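Local coordinates for protein BpsB (PgaB), Poly-beta-1,6-N-acetyl-D-glucosamine N-deacetylase (Bordetella bronchiseptica RB50, PDB 5BU6) that removes acetyl groups from the N-acetylglucosamine units of poly-beta-1,6-N-acetyl-D-glucosamine, a biofilm polysaccharide, as a family 4 carbohydrate esterase, at residues 13-18 with 258-263. The protein carries 5 engineered substitutions. Numbering follows the deposited sequence.
Sequences FRVLSM and IRRSLV. Engineered in segment 13-18: Ser17 (natural residue Cys).
Val15 packs its branched side chain over the start of 258-263: CG2 meets Ile258 CG2 at 3.7 Å, the two side chains crossing at about a right angle, while CG1 rests on Arg260 CB at 3.6 Å. From there the strands run parallel. Three backbone bonds, all straight at hydrogen, join them: Ser261 N comes to Val15 O tilted 27° from the carbonyl plane, whereas Ser17 N to Ser261 O (2.8 Å) and Val263 N to Ser17 O (2.9 Å) lie nearly along the carbonyl direction. One water accepts from Val15 N and donates to Arg259 O. At the other end Val263 CG1 reaches Met18 SD at 3.4 Å, both side chains lying alongside on the face that helix 43-52 covers through Leu46. On the opposite face the engineered Ser17 puts OG 2.8 Å from Arg260 NH1, at an angle too poor for a hydrogen bond. Arg260's chi1 of 70° and bend at chi2 carry its guanidinium along this side, where Thr243 O takes NE and Asp83 OD2 makes a long, weak ion pair with NH1. A nickel ion lies about 6 Å from the Arg260 side chain; the thiocyanate about 3 Å away, probably from the crystallisation liquor, is consistent with a spot that accepts anions.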
loop_
_atom_site.group_PDB
_atom_site.type_symbol
_atom_site.label_atom_id
_atom_site.label_comp_id
_atom_site.label_asym_id
_atom_site.label_seq_id
_atom_site.Cartn_x
_atom_site.Cartn_y
_atom_site.Cartn_z
ATOM N N PHE A 13 14.919 5.106 8.583
ATOM C CA PHE A 13 13.578 5.678 8.696
ATOM C C PHE A 13 12.521 4.653 9.125
ATOM O O PHE A 13 12.717 3.433 8.994
ATOM C CB PHE A 13 13.174 6.338 7.377
ATOM C CG PHE A 13 13.076 5.384 6.220
ATOM C CD1 PHE A 13 14.208 5.048 5.478
ATOM C CD2 PHE A 13 11.849 4.829 5.858
ATOM C CE1 PHE A 13 14.121 4.176 4.413
ATOM C CE2 PHE A 13 11.760 3.946 4.782
ATOM C CZ PHE A 13 12.890 3.632 4.053
ATOM N N ARG A 14 11.422 5.158 9.673
ATOM C CA ARG A 14 10.277 4.311 9.997
ATOM C C ARG A 14 9.159 4.558 8.980
ATOM O O ARG A 14 9.136 5.594 8.322
ATOM C CB ARG A 14 9.802 4.582 11.433
ATOM C CG ARG A 14 10.746 4.047 12.519
ATOM C CD ARG A 14 10.513 2.571 12.782
ATOM N NE ARG A 14 11.416 2.053 13.805
ATOM C CZ ARG A 14 11.289 0.870 14.405
ATOM N NH1 ARG A 14 12.176 0.507 15.312
ATOM N NH2 ARG A 14 10.284 0.053 14.099
ATOM N N VAL A 15 8.270 3.580 8.810
ATOM C CA VAL A 15 7.105 3.725 7.926
ATOM C C VAL A 15 5.868 3.349 8.741
ATOM O O VAL A 15 5.869 2.352 9.472
ATOM C CB VAL A 15 7.186 2.848 6.669
ATOM C CG1 VAL A 15 5.957 3.042 5.779
ATOM C CG2 VAL A 15 8.450 3.162 5.866
ATOM N N LEU A 16 4.825 4.159 8.615
ATOM C CA LEU A 16 3.619 3.983 9.394
ATOM C C LEU A 16 2.456 3.858 8.432
ATOM O O LEU A 16 2.130 4.798 7.718
ATOM C CB LEU A 16 3.451 5.169 10.358
ATOM C CG LEU A 16 2.456 5.115 11.508
ATOM C CD1 LEU A 16 2.800 3.990 12.484
ATOM C CD2 LEU A 16 2.397 6.469 12.206
ATOM N N SER A 17 1.853 2.680 8.383
ATOM C CA SER A 17 0.742 2.433 7.478
ATOM C C SER A 17 -0.573 2.631 8.253
ATOM O O SER A 17 -0.773 2.032 9.297
ATOM C CB SER A 17 0.862 1.029 6.896
ATOM O OG SER A 17 -0.213 0.707 6.031
ATOM N N MET A 18 -1.439 3.511 7.763
ATOM C CA MET A 18 -2.617 3.928 8.513
ATOM C C MET A 18 -3.877 3.314 7.925
ATOM O O MET A 18 -4.107 3.394 6.727
ATOM C CB MET A 18 -2.755 5.445 8.513
ATOM C CG MET A 18 -2.569 6.090 9.848
ATOM S SD MET A 18 -0.825 6.215 10.235
ATOM C CE MET A 18 -0.237 7.153 8.832
ATOM N N ILE A 258 10.976 -2.759 2.171
ATOM C CA ILE A 258 10.719 -1.740 3.188
ATOM C C ILE A 258 9.771 -2.243 4.297
ATOM O O ILE A 258 8.721 -2.833 4.025
ATOM C CB ILE A 258 10.157 -0.471 2.526
ATOM C CG1 ILE A 258 11.235 0.188 1.641
ATOM C CG2 ILE A 258 9.682 0.541 3.556
ATOM C CD1 ILE A 258 10.706 1.420 0.909
ATOM N N ARG A 259 10.186 -2.018 5.539
ATOM C CA ARG A 259 9.451 -2.412 6.733
ATOM C C ARG A 259 8.434 -1.353 7.148
ATOM O O ARG A 259 8.710 -0.167 7.051
ATOM C CB ARG A 259 10.435 -2.652 7.888
ATOM C CG ARG A 259 11.407 -3.757 7.575
ATOM C CD ARG A 259 12.628 -3.717 8.465
ATOM N NE ARG A 259 13.466 -4.880 8.218
ATOM C CZ ARG A 259 14.662 -5.065 8.761
ATOM N NH1 ARG A 259 15.174 -4.149 9.571
ATOM N NH2 ARG A 259 15.346 -6.162 8.478
ATOM N N ARG A 260 7.272 -1.769 7.638
ATOM C CA ARG A 260 6.354 -0.784 8.188
ATOM C C ARG A 260 5.518 -1.333 9.322
ATOM O O ARG A 260 5.372 -2.550 9.477
ATOM C CB ARG A 260 5.439 -0.236 7.104
ATOM C CG ARG A 260 4.432 -1.186 6.598
ATOM C CD ARG A 260 4.129 -0.880 5.097
ATOM N NE ARG A 260 3.178 -1.869 4.613
ATOM C CZ ARG A 260 1.947 -1.593 4.200
ATOM N NH1 ARG A 260 1.525 -0.337 4.147
ATOM N NH2 ARG A 260 1.152 -2.575 3.806
ATOM N N SER A 261 4.999 -0.411 10.118
ATOM C CA SER A 261 4.129 -0.740 11.238
ATOM C C SER A 261 2.732 -0.349 10.828
ATOM O O SER A 261 2.553 0.573 10.046
ATOM C CB SER A 261 4.555 -0.009 12.505
ATOM O OG SER A 261 5.809 -0.496 12.948
ATOM N N LEU A 262 1.746 -1.061 11.347
ATOM C CA LEU A 262 0.374 -0.838 10.957
ATOM C C LEU A 262 -0.344 -0.201 12.132
ATOM O O LEU A 262 -0.216 -0.671 13.257
ATOM C CB LEU A 262 -0.270 -2.164 10.554
ATOM C CG LEU A 262 -1.686 -2.171 9.985
ATOM C CD1 LEU A 262 -1.766 -1.314 8.740
ATOM C CD2 LEU A 262 -2.101 -3.601 9.686
ATOM N N VAL A 263 -1.067 0.888 11.906
ATOM C CA VAL A 263 -1.862 1.442 13.002
ATOM C C VAL A 263 -3.276 1.822 12.534
ATOM O O VAL A 263 -3.464 2.300 11.430
ATOM C CB VAL A 263 -1.160 2.663 13.642
ATOM C CG1 VAL A 263 -1.151 3.836 12.703
ATOM C CG2 VAL A 263 -1.829 3.038 14.949
HETATM O O HOH W 1 8.152 -0.037 11.945
HETATM O O HOH W 2 9.189 0.918 9.749
#